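Local coordinates for protein racemase (PDB 3MKC) that belongs to the mandelate racemase/muconate lactonizing enzyme family of the enolase superfamily, whose members join a capping domain to a barrel domain, at residues I173-A184 against T206-R215; Y235-H243 against R259-T267. One frame throughout, in Å; residues are numbered along the deposited sequence.

Contact 1. Residues I173-A184 against T206-R215; sequences IRAVKVCVPIKA and TDMMVDYLYR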
loop_
_atom_site.group_PDB
_atom_site.type_symbol
_atom_site.label_atom_id
_atom_site.label_comp_id
_atom_site.label_asym_id
_atom_site.label_seq_id
_atom_site.Cartn_x
_atom_site.Cartn_y
_atom_site.Cartn_z
ATOM N N ILE A 173 14.674 -0.448 14.002
ATOM C CA ILE A 173 13.439 -0.202 13.263
ATOM C C ILE A 173 12.559 0.596 14.226
ATOM O O ILE A 173 12.347 0.183 15.368
ATOM C CB ILE A 173 12.728 -1.524 12.889
ATOM C CG1 ILE A 173 13.631 -2.357 11.974
ATOM C CG2 ILE A 173 11.400 -1.234 12.207
ATOM C CD1 ILE A 173 14.084 -1.627 10.726
ATOM N N ARG A 174 12.052 1.735 13.765
ATOM C CA ARG A 174 11.242 2.601 14.612
ATOM C C ARG A 174 9.854 2.085 14.981
ATOM O O ARG A 174 9.283 2.517 15.980
ATOM C CB ARG A 174 11.108 3.978 13.958
ATOM C CG ARG A 174 12.426 4.605 13.547
ATOM C CD ARG A 174 13.314 4.874 14.748
ATOM N NE ARG A 174 14.576 5.506 14.368
ATOM C CZ ARG A 174 14.697 6.763 13.952
ATOM N NH1 ARG A 174 13.630 7.548 13.859
ATOM N NH2 ARG A 174 15.894 7.238 13.623
ATOM N N ALA A 175 9.305 1.170 14.187
ATOM C CA ALA A 175 7.976 0.639 14.470
ATOM C C ALA A 175 7.714 -0.661 13.723
ATOM O O ALA A 175 8.199 -0.856 12.612
ATOM C CB ALA A 175 6.909 1.675 14.104
ATOM N N VAL A 176 6.936 -1.541 14.342
ATOM C CA VAL A 176 6.602 -2.821 13.746
ATOM C C VAL A 176 5.129 -3.145 13.962
ATOM O O VAL A 176 4.508 -2.668 14.910
ATOM C CB VAL A 176 7.444 -3.960 14.364
ATOM C CG1 VAL A 176 8.932 -3.718 14.090
ATOM C CG2 VAL A 176 7.188 -4.039 15.861
ATOM N N LYS A 177 4.571 -3.953 13.072
ATOM C CA LYS A 177 3.182 -4.355 13.199
ATOM C C LYS A 177 3.130 -5.865 13.329
ATOM O O LYS A 177 3.774 -6.578 12.566
ATOM C CB LYS A 177 2.372 -3.931 11.971
ATOM C CG LYS A 177 0.889 -4.266 12.091
ATOM C CD LYS A 177 0.057 -3.588 11.008
ATOM C CE LYS A 177 0.266 -4.224 9.640
ATOM N NZ LYS A 177 -0.538 -3.541 8.584
ATOM N N VAL A 178 2.378 -6.341 14.312
ATOM C CA VAL A 178 2.217 -7.771 14.533
ATOM C C VAL A 178 0.774 -8.097 14.190
ATOM O O VAL A 178 -0.049 -7.194 14.065
ATOM C CB VAL A 178 2.485 -8.141 15.999
ATOM C CG1 VAL A 178 3.919 -7.778 16.367
ATOM C CG2 VAL A 178 1.500 -7.414 16.904
ATOM N N CYS A 179 0.464 -9.380 14.028
ATOM C CA CYS A 179 -0.895 -9.785 13.695
ATOM C C CYS A 179 -1.387 -10.872 14.626
ATOM O O CYS A 179 -0.592 -11.580 15.247
ATOM C CB CYS A 179 -0.961 -10.338 12.271
ATOM S SG CYS A 179 -0.101 -9.384 11.022
ATOM N N VAL A 180 -2.706 -10.997 14.720
ATOM C CA VAL A 180 -3.321 -12.043 15.520
ATOM C C VAL A 180 -3.708 -13.076 14.470
ATOM O O VAL A 180 -4.563 -12.815 13.623
ATOM C CB VAL A 180 -4.602 -11.551 16.239
ATOM C CG1 VAL A 180 -5.246 -12.701 17.002
ATOM C CG2 VAL A 180 -4.265 -10.426 17.203
ATOM N N PRO A 181 -3.067 -14.255 14.486
ATOM C CA PRO A 181 -3.374 -15.306 13.512
ATOM C C PRO A 181 -4.875 -15.535 13.311
ATOM O O PRO A 181 -5.619 -15.726 14.267
ATOM C CB PRO A 181 -2.668 -16.524 14.097
ATOM C CG PRO A 181 -1.447 -15.911 14.707
ATOM C CD PRO A 181 -2.033 -14.710 15.432
ATOM N N ILE A 182 -5.301 -15.522 12.053
ATOM C CA ILE A 182 -6.704 -15.708 11.690
ATOM C C ILE A 182 -7.398 -16.900 12.345
ATOM O O ILE A 182 -8.337 -16.733 13.130
ATOM C CB ILE A 182 -6.850 -15.862 10.171
ATOM C CG1 ILE A 182 -6.236 -14.651 9.471
ATOM C CG2 ILE A 182 -8.315 -16.019 9.802
ATOM C CD1 ILE A 182 -6.374 -14.674 7.961
ATOM N N LYS A 183 -6.945 -18.102 12.014
ATOM C CA LYS A 183 -7.547 -19.310 12.557
ATOM C C LYS A 183 -7.155 -19.607 14.000
ATOM O O LYS A 183 -7.160 -20.761 14.432
ATOM C CB LYS A 183 -7.207 -20.502 11.666
ATOM C CG LYS A 183 -7.726 -20.375 10.242
ATOM C CD LYS A 183 -7.387 -21.621 9.432
ATOM C CE LYS A 183 -7.941 -21.558 8.016
ATOM N NZ LYS A 183 -7.542 -22.771 7.237
ATOM N N ALA A 184 -6.807 -18.567 14.750
ATOM C CA ALA A 184 -6.451 -18.746 16.152
ATOM C C ALA A 184 -7.765 -18.639 16.919
ATOM O O ALA A 184 -8.531 -17.703 16.704
ATOM C CB ALA A 184 -5.482 -17.655 16.599
ATOM N N THR A 206 10.034 1.117 20.861
ATOM C CA THR A 206 9.615 0.911 19.483
ATOM C C THR A 206 8.092 0.918 19.389
ATOM O O THR A 206 7.424 0.239 20.154
ATOM C CB THR A 206 10.128 -0.446 18.966
ATOM O OG1 THR A 206 11.536 -0.547 19.211
ATOM C CG2 THR A 206 9.872 -0.587 17.477
ATOM N N ASP A 207 7.544 1.689 18.458
ATOM C CA ASP A 207 6.096 1.723 18.299
ATOM C C ASP A 207 5.603 0.369 17.820
ATOM O O ASP A 207 6.265 -0.288 17.016
ATOM C CB ASP A 207 5.685 2.800 17.301
ATOM C CG ASP A 207 5.453 4.140 17.957
ATOM O OD1 ASP A 207 4.697 4.178 18.950
ATOM O OD2 ASP A 207 6.009 5.150 17.478
HETATM N N MSE A 208 4.433 -0.041 18.301
HETATM C CA MSE A 208 3.871 -1.331 17.928
HETATM C C MSE A 208 2.432 -1.214 17.464
HETATM O O MSE A 208 1.569 -0.746 18.209
HETATM C CB MSE A 208 3.932 -2.292 19.112
HETATM C CG MSE A 208 3.465 -3.706 18.794
HETATM SE SE MSE A 208 3.809 -4.922 20.258
HETATM C CE MSE A 208 2.067 -5.642 20.536
HETATM N N MSE A 209 2.189 -1.654 16.234
HETATM C CA MSE A 209 0.858 -1.637 15.637
HETATM C C MSE A 209 0.305 -3.054 15.666
HETATM O O MSE A 209 1.068 -4.014 15.767
HETATM C CB MSE A 209 0.923 -1.156 14.191
HETATM C CG MSE A 209 1.314 0.315 14.043
HETATM SE SE MSE A 209 3.191 0.727 14.241
HETATM C CE MSE A 209 3.298 2.087 12.915
ATOM N N VAL A 210 -1.014 -3.189 15.581
ATOM C CA VAL A 210 -1.628 -4.515 15.613
ATOM C C VAL A 210 -2.707 -4.701 14.550
ATOM O O VAL A 210 -3.588 -3.851 14.387
ATOM C CB VAL A 210 -2.257 -4.803 16.995
ATOM C CG1 VAL A 210 -2.764 -6.243 17.044
ATOM C CG2 VAL A 210 -1.231 -4.559 18.098
ATOM N N ASP A 211 -2.619 -5.821 13.838
ATOM C CA ASP A 211 -3.570 -6.184 12.793
ATOM C C ASP A 211 -4.380 -7.344 13.352
ATOM O O ASP A 211 -3.852 -8.441 13.545
ATOM C CB ASP A 211 -2.815 -6.621 11.528
ATOM C CG ASP A 211 -3.739 -7.107 10.416
ATOM O OD1 ASP A 211 -4.973 -7.102 10.596
ATOM O OD2 ASP A 211 -3.220 -7.495 9.349
ATOM N N TYR A 212 -5.655 -7.099 13.625
ATOM C CA TYR A 212 -6.517 -8.130 14.188
ATOM C C TYR A 212 -7.135 -9.036 13.122
ATOM O O TYR A 212 -7.866 -9.975 13.436
ATOM C CB TYR A 212 -7.588 -7.469 15.064
ATOM C CG TYR A 212 -7.003 -6.750 16.265
ATOM C CD1 TYR A 212 -6.817 -7.409 17.479
ATOM C CD2 TYR A 212 -6.600 -5.423 16.174
ATOM C CE1 TYR A 212 -6.242 -6.758 18.578
ATOM C CE2 TYR A 212 -6.027 -4.766 17.253
ATOM C CZ TYR A 212 -5.848 -5.436 18.455
ATOM O OH TYR A 212 -5.279 -4.779 19.528
ATOM N N LEU A 213 -6.814 -8.753 11.863
ATOM C CA LEU A 213 -7.289 -9.540 10.732
ATOM C C LEU A 213 -8.781 -9.848 10.677
ATOM O O LEU A 213 -9.183 -10.970 10.356
ATOM C CB LEU A 213 -6.491 -10.849 10.637
ATOM C CG LEU A 213 -5.049 -10.666 10.164
ATOM C CD1 LEU A 213 -4.220 -11.909 10.491
ATOM C CD2 LEU A 213 -5.046 -10.381 8.667
ATOM N N TYR A 214 -9.598 -8.852 11.006
ATOM C CA TYR A 214 -11.044 -8.987 10.924
ATOM C C TYR A 214 -11.640 -10.155 11.702
ATOM O O TYR A 214 -12.576 -10.798 11.235
ATOM C CB TYR A 214 -11.431 -9.101 9.448
ATOM C CG TYR A 214 -10.868 -7.982 8.598
ATOM C CD1 TYR A 214 -11.383 -6.692 8.686
ATOM C CD2 TYR A 214 -9.786 -8.201 7.736
ATOM C CE1 TYR A 214 -10.846 -5.652 7.950
ATOM C CE2 TYR A 214 -9.236 -7.160 6.990
ATOM C CZ TYR A 214 -9.775 -5.884 7.107
ATOM O OH TYR A 214 -9.239 -4.838 6.400
ATOM N N ARG A 215 -11.124 -10.421 12.896
ATOM C CA ARG A 215 -11.653 -11.533 13.675
ATOM C C ARG A 215 -12.877 -11.157 14.511
ATOM O O ARG A 215 -13.506 -12.029 15.097
ATOM C CB ARG A 215 -10.563 -12.108 14.591
ATOM C CG ARG A 215 -10.105 -11.168 15.680
ATOM C CD ARG A 215 -8.875 -11.694 16.433
ATOM N NE ARG A 215 -9.117 -12.913 17.209
ATOM C CZ ARG A 215 -8.881 -14.148 16.769
ATOM N NH1 ARG A 215 -8.398 -14.344 15.549
ATOM N NH2 ARG A 215 -9.108 -15.192 17.558
HETATM O O HOH W 1 13.800 -0.602 17.628
HETATM O O HOH W 2 -7.208 -12.635 13.837
#

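Contact 2. Residues Y235-H243 against R259-T267; sequences YFAEATLQH and RICGAEMST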
loop_
_atom_site.group_PDB
_atom_site.type_symbol
_atom_site.label_atom_id
_atom_site.label_comp_id
_atom_site.label_asym_id
_atom_site.label_seq_id
_atom_site.Cartn_x
_atom_site.Cartn_y
_atom_site.Cartn_z
ATOM N N TYR A 235 0.287 1.781 18.861
ATOM C CA TYR A 235 0.104 2.851 17.890
ATOM C C TYR A 235 -1.284 2.815 17.258
ATOM O O TYR A 235 -1.928 3.851 17.117
ATOM C CB TYR A 235 1.160 2.775 16.791
ATOM C CG TYR A 235 1.191 4.029 15.960
ATOM C CD1 TYR A 235 2.077 5.063 16.260
ATOM C CD2 TYR A 235 0.287 4.215 14.916
ATOM C CE1 TYR A 235 2.065 6.250 15.539
ATOM C CE2 TYR A 235 0.260 5.393 14.198
ATOM C CZ TYR A 235 1.146 6.411 14.509
ATOM O OH TYR A 235 1.097 7.600 13.811
ATOM N N PHE A 236 -1.735 1.633 16.850
ATOM C CA PHE A 236 -3.069 1.535 16.282
ATOM C C PHE A 236 -3.673 0.142 16.280
ATOM O O PHE A 236 -2.981 -0.853 16.522
ATOM C CB PHE A 236 -3.128 2.174 14.874
ATOM C CG PHE A 236 -2.412 1.408 13.769
ATOM C CD1 PHE A 236 -2.612 0.040 13.572
ATOM C CD2 PHE A 236 -1.639 2.104 12.842
ATOM C CE1 PHE A 236 -2.055 -0.617 12.462
ATOM C CE2 PHE A 236 -1.077 1.463 11.727
ATOM C CZ PHE A 236 -1.287 0.100 11.536
ATOM N N ALA A 237 -4.981 0.092 16.040
ATOM C CA ALA A 237 -5.723 -1.155 15.990
ATOM C C ALA A 237 -6.278 -1.279 14.574
ATOM O O ALA A 237 -7.182 -0.537 14.184
ATOM C CB ALA A 237 -6.846 -1.131 16.996
ATOM N N GLU A 238 -5.720 -2.220 13.817
ATOM C CA GLU A 238 -6.110 -2.456 12.429
ATOM C C GLU A 238 -7.038 -3.652 12.226
ATOM O O GLU A 238 -6.927 -4.657 12.917
ATOM C CB GLU A 238 -4.849 -2.674 11.595
ATOM C CG GLU A 238 -5.091 -3.113 10.167
ATOM C CD GLU A 238 -3.790 -3.349 9.424
ATOM O OE1 GLU A 238 -2.800 -2.660 9.738
ATOM O OE2 GLU A 238 -3.767 -4.212 8.524
ATOM N N ALA A 239 -7.937 -3.535 11.256
ATOM C CA ALA A 239 -8.863 -4.609 10.929
ATOM C C ALA A 239 -9.536 -5.200 12.164
ATOM O O ALA A 239 -9.520 -6.412 12.382
ATOM C CB ALA A 239 -8.121 -5.699 10.161
ATOM N N THR A 240 -10.118 -4.330 12.979
ATOM C CA THR A 240 -10.808 -4.764 14.183
ATOM C C THR A 240 -12.190 -5.292 13.811
ATOM O O THR A 240 -12.545 -6.421 14.143
ATOM C CB THR A 240 -10.981 -3.600 15.170
ATOM O OG1 THR A 240 -11.598 -2.499 14.494
ATOM C CG2 THR A 240 -9.632 -3.158 15.719
ATOM N N LEU A 241 -12.960 -4.477 13.104
ATOM C CA LEU A 241 -14.304 -4.871 12.706
ATOM C C LEU A 241 -14.373 -5.146 11.217
ATOM O O LEU A 241 -13.408 -4.913 10.491
ATOM C CB LEU A 241 -15.299 -3.773 13.084
ATOM C CG LEU A 241 -15.446 -3.585 14.596
ATOM C CD1 LEU A 241 -16.281 -2.345 14.904
ATOM C CD2 LEU A 241 -16.080 -4.831 15.183
ATOM N N GLN A 242 -15.515 -5.651 10.766
ATOM C CA GLN A 242 -15.676 -5.951 9.356
ATOM C C GLN A 242 -15.516 -4.674 8.554
ATOM O O GLN A 242 -15.904 -3.590 8.987
ATOM C CB GLN A 242 -17.025 -6.617 9.106
ATOM C CG GLN A 242 -17.179 -7.925 9.883
ATOM C CD GLN A 242 -15.958 -8.834 9.757
ATOM O OE1 GLN A 242 -15.235 -9.063 10.726
ATOM N NE2 GLN A 242 -15.724 -9.347 8.559
ATOM N N HIS A 243 -14.933 -4.820 7.375
ATOM C CA HIS A 243 -14.637 -3.692 6.519
ATOM C C HIS A 243 -15.832 -2.855 6.050
ATOM O O HIS A 243 -15.665 -1.684 5.716
ATOM C CB HIS A 243 -13.812 -4.192 5.329
ATOM C CG HIS A 243 -13.065 -3.116 4.610
ATOM N ND1 HIS A 243 -13.647 -2.321 3.646
ATOM C CD2 HIS A 243 -11.772 -2.723 4.690
ATOM C CE1 HIS A 243 -12.744 -1.488 3.160
ATOM N NE2 HIS A 243 -11.596 -1.713 3.778
ATOM N N ARG A 259 -6.056 4.191 18.405
ATOM C CA ARG A 259 -6.166 4.728 17.055
ATOM C C ARG A 259 -6.900 3.621 16.311
ATOM O O ARG A 259 -6.539 2.446 16.424
ATOM C CB ARG A 259 -4.801 4.925 16.393
ATOM C CG ARG A 259 -4.044 6.189 16.774
ATOM C CD ARG A 259 -3.013 6.476 15.678
ATOM N NE ARG A 259 -2.178 7.639 15.944
ATOM C CZ ARG A 259 -1.156 7.654 16.790
ATOM N NH1 ARG A 259 -0.828 6.564 17.469
ATOM N NH2 ARG A 259 -0.442 8.761 16.942
ATOM N N ILE A 260 -7.942 3.979 15.574
ATOM C CA ILE A 260 -8.700 2.988 14.816
ATOM C C ILE A 260 -8.403 3.197 13.341
ATOM O O ILE A 260 -8.505 4.312 12.841
ATOM C CB ILE A 260 -10.216 3.153 15.062
ATOM C CG1 ILE A 260 -10.505 3.071 16.563
ATOM C CG2 ILE A 260 -10.995 2.083 14.317
ATOM C CD1 ILE A 260 -10.058 1.768 17.199
ATOM N N CYS A 261 -8.000 2.132 12.654
ATOM C CA CYS A 261 -7.690 2.223 11.232
ATOM C C CYS A 261 -8.849 1.699 10.411
ATOM O O CYS A 261 -9.721 1.003 10.917
ATOM C CB CYS A 261 -6.482 1.362 10.880
ATOM S SG CYS A 261 -5.047 1.604 11.928
ATOM N N GLY A 262 -8.826 2.019 9.125
ATOM C CA GLY A 262 -9.850 1.526 8.229
ATOM C C GLY A 262 -9.430 1.725 6.785
ATOM O O GLY A 262 -8.378 2.308 6.511
ATOM N N ALA A 263 -10.237 1.189 5.870
ATOM C CA ALA A 263 -10.030 1.349 4.429
ATOM C C ALA A 263 -8.965 0.501 3.737
ATOM O O ALA A 263 -8.657 0.731 2.575
ATOM C CB ALA A 263 -9.795 2.819 4.118
ATOM N N GLU A 264 -8.413 -0.477 4.440
ATOM C CA GLU A 264 -7.398 -1.341 3.850
ATOM C C GLU A 264 -7.806 -1.899 2.487
ATOM O O GLU A 264 -7.001 -1.924 1.565
ATOM C CB GLU A 264 -7.088 -2.521 4.783
ATOM C CG GLU A 264 -6.411 -3.689 4.057
ATOM C CD GLU A 264 -6.010 -4.826 4.972
ATOM O OE1 GLU A 264 -6.862 -5.310 5.745
ATOM O OE2 GLU A 264 -4.833 -5.244 4.906
HETATM N N MSE A 265 -9.055 -2.348 2.361
HETATM C CA MSE A 265 -9.512 -2.950 1.106
HETATM C C MSE A 265 -10.334 -2.043 0.198
HETATM O O MSE A 265 -10.827 -2.475 -0.850
HETATM C CB MSE A 265 -10.330 -4.211 1.407
HETATM C CG MSE A 265 -9.608 -5.238 2.279
HETATM SE SE MSE A 265 -10.596 -6.873 2.483
HETATM C CE MSE A 265 -11.629 -6.432 4.024
ATOM N N SER A 266 -10.476 -0.788 0.596
ATOM C CA SER A 266 -11.272 0.184 -0.159
ATOM C C SER A 266 -10.634 0.655 -1.464
ATOM O O SER A 266 -9.469 0.370 -1.742
ATOM C CB SER A 266 -11.509 1.413 0.706
ATOM O OG SER A 266 -10.278 2.094 0.892
ATOM N N THR A 267 -11.424 1.373 -2.265
ATOM C CA THR A 267 -10.935 1.965 -3.514
ATOM C C THR A 267 -11.603 3.329 -3.691
ATOM O O THR A 267 -12.771 3.514 -3.332
ATOM C CB THR A 267 -11.226 1.092 -4.765
ATOM O OG1 THR A 267 -12.634 1.084 -5.036
ATOM C CG2 THR A 267 -10.712 -0.331 -4.556
HETATM O O HOH W 3 -9.653 -1.169 13.050
HETATM O O HOH W 4 -5.174 -6.293 7.905
HETATM O O HOH W 5 -3.832 -2.816 6.256
#

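Contact 1. Residues I173-A184 against T206-R215
Val180 CG1 sits over one face of the Arg215 guanidinium, offset toward its rim, while Ala184 O and a water lie at the edge of the group, in its plane. The other flat group, the Tyr212 ring, has Val210 CG1 over one face and is approached obliquely by Val180 CG2. Both lie where a beta-alpha-beta unit of the enolase-type barrel leaves its two parallel strands, 175-179 and 207-211, which helix 188-202 connects. Six backbone hydrogen bonds zip the strands together, from Arg174 O and Asp207 N to Val180 N and Asp211 O.

On the side of Val176, Val178 and Val210, Val178 CG2 meets Val210 CG2 and the terminal methyl of selenomethionine Met208, CE, each at 4.1 Å; helices 188-202 and 154-170 cover this layer. On the face turned to the barrel interior, with Ala175, Lys177, Met209 and Asp211, Lys177 has CG anti to its backbone N (chi1 -177°). It crosses selenomethionine Met209 at about a right angle, with CG 3.8 Å from Met209 CB, and sends its ammonium on to Glu238. Asp211, next along this face, closes an Asx turn with its own loop: OD1 accepts from Leu213 N at 2.8 Å, from above the carboxylate plane. Beyond the strand ends, Leu213 CD1 packs against Ile182 CG1 at 3.6 Å, the two side chains crossing at about a right angle.

Arg215 starts from chi1 66° and bends at chi3, which carries its head across Val180 to the turn formed by Pro181-Ala184. Its NH1 donates to a water that in turn donates to Val180 O and Tyr212 O, tying the two outgoing loops together. Its NH2 reaches Ala184 O at 2.7 Å in an almost straight bond (177°), from above the carbonyl plane.

Contact 2. Residues Y235-H243 against R259-T267
Tyr235 and Arg259 stack flat on each other, planes 8° apart, with NH1 above the middle of the phenol ring and the guanidinium carbon CZ 3.7 Å from the ring centroid, a cation-pi contact. Two conformations make this possible. Tyr235 takes CG anti to its backbone N (chi1 -167°), and Arg259 stays extended from CG to NE, so that its head runs out over the ring. The same NH1 donates to Tyr235 O at 2.9 Å, in the carbonyl plane and on a lone pair; ring and carbonyl together therefore fix the rotation of the guanidinium.

Phe236 adopts the less usual chi1 of 71°, its CG between the backbone N and the carbonyl carbon. One face of its ring then receives Cys261 SG, 3.4 Å from the centroid and displaced toward CG: a tight sulfur-aromatic contact. Next to these pairs the backbones are bonded, Ala237 N to Arg259 O and Cys261 N to Ala237 O, and a water links Ala237 O, Cys261 O and Thr240 OG1.

Farther on, His243 swings its imidazole toward the turn of Ala263-Ser266. Selenomethionine Met265 lies antiparallel alongside it, with CB 3.9 Å from the imidazole centroid in a CH-pi contact and CE 3.4 Å from His243 CB. The carboxylates of Glu238 and Glu264 stand nearly perpendicular, their OE2 atoms 3.9 Å apart. Two waters lie between them, one bonded to Glu238 OE2 and Glu264 OE1. In relatives, carboxylates at these strand ends form the metal site.

This pairing extends the barrel wall from strand 236-238 to strand 261-262. Strand 207-211 flanks the first of these on its other side, helices 219-228 and 246-255 pack outside on Ala237 and Ile260, and Trp275 of helix 268-277 meets His243 edge-to-face.

In the fold
Contacts 1 and 2 are successive portions of one barrel wall, their centres about 12 Å apart, and strands 207-211 and 236-238 join them directly. Both are largely buried, with more exposed residues toward the loops. Contact 1 is a regular parallel strand pair bound by an unbroken run of backbone bonds; contact 2 has just a single beta bridge and relies more on aromatic stacking and sulfur-aromatic packing. Their polar chemistry converges inside the barrel toward the carboxyl ends of the strands, the end where enolase-superfamily barrels carry their active site: Lys177 NZ forms a salt bridge with Glu238 OE1 at 2.7 Å, and Tyr214 OH probably hydrogen-bonds Glu264 OE1.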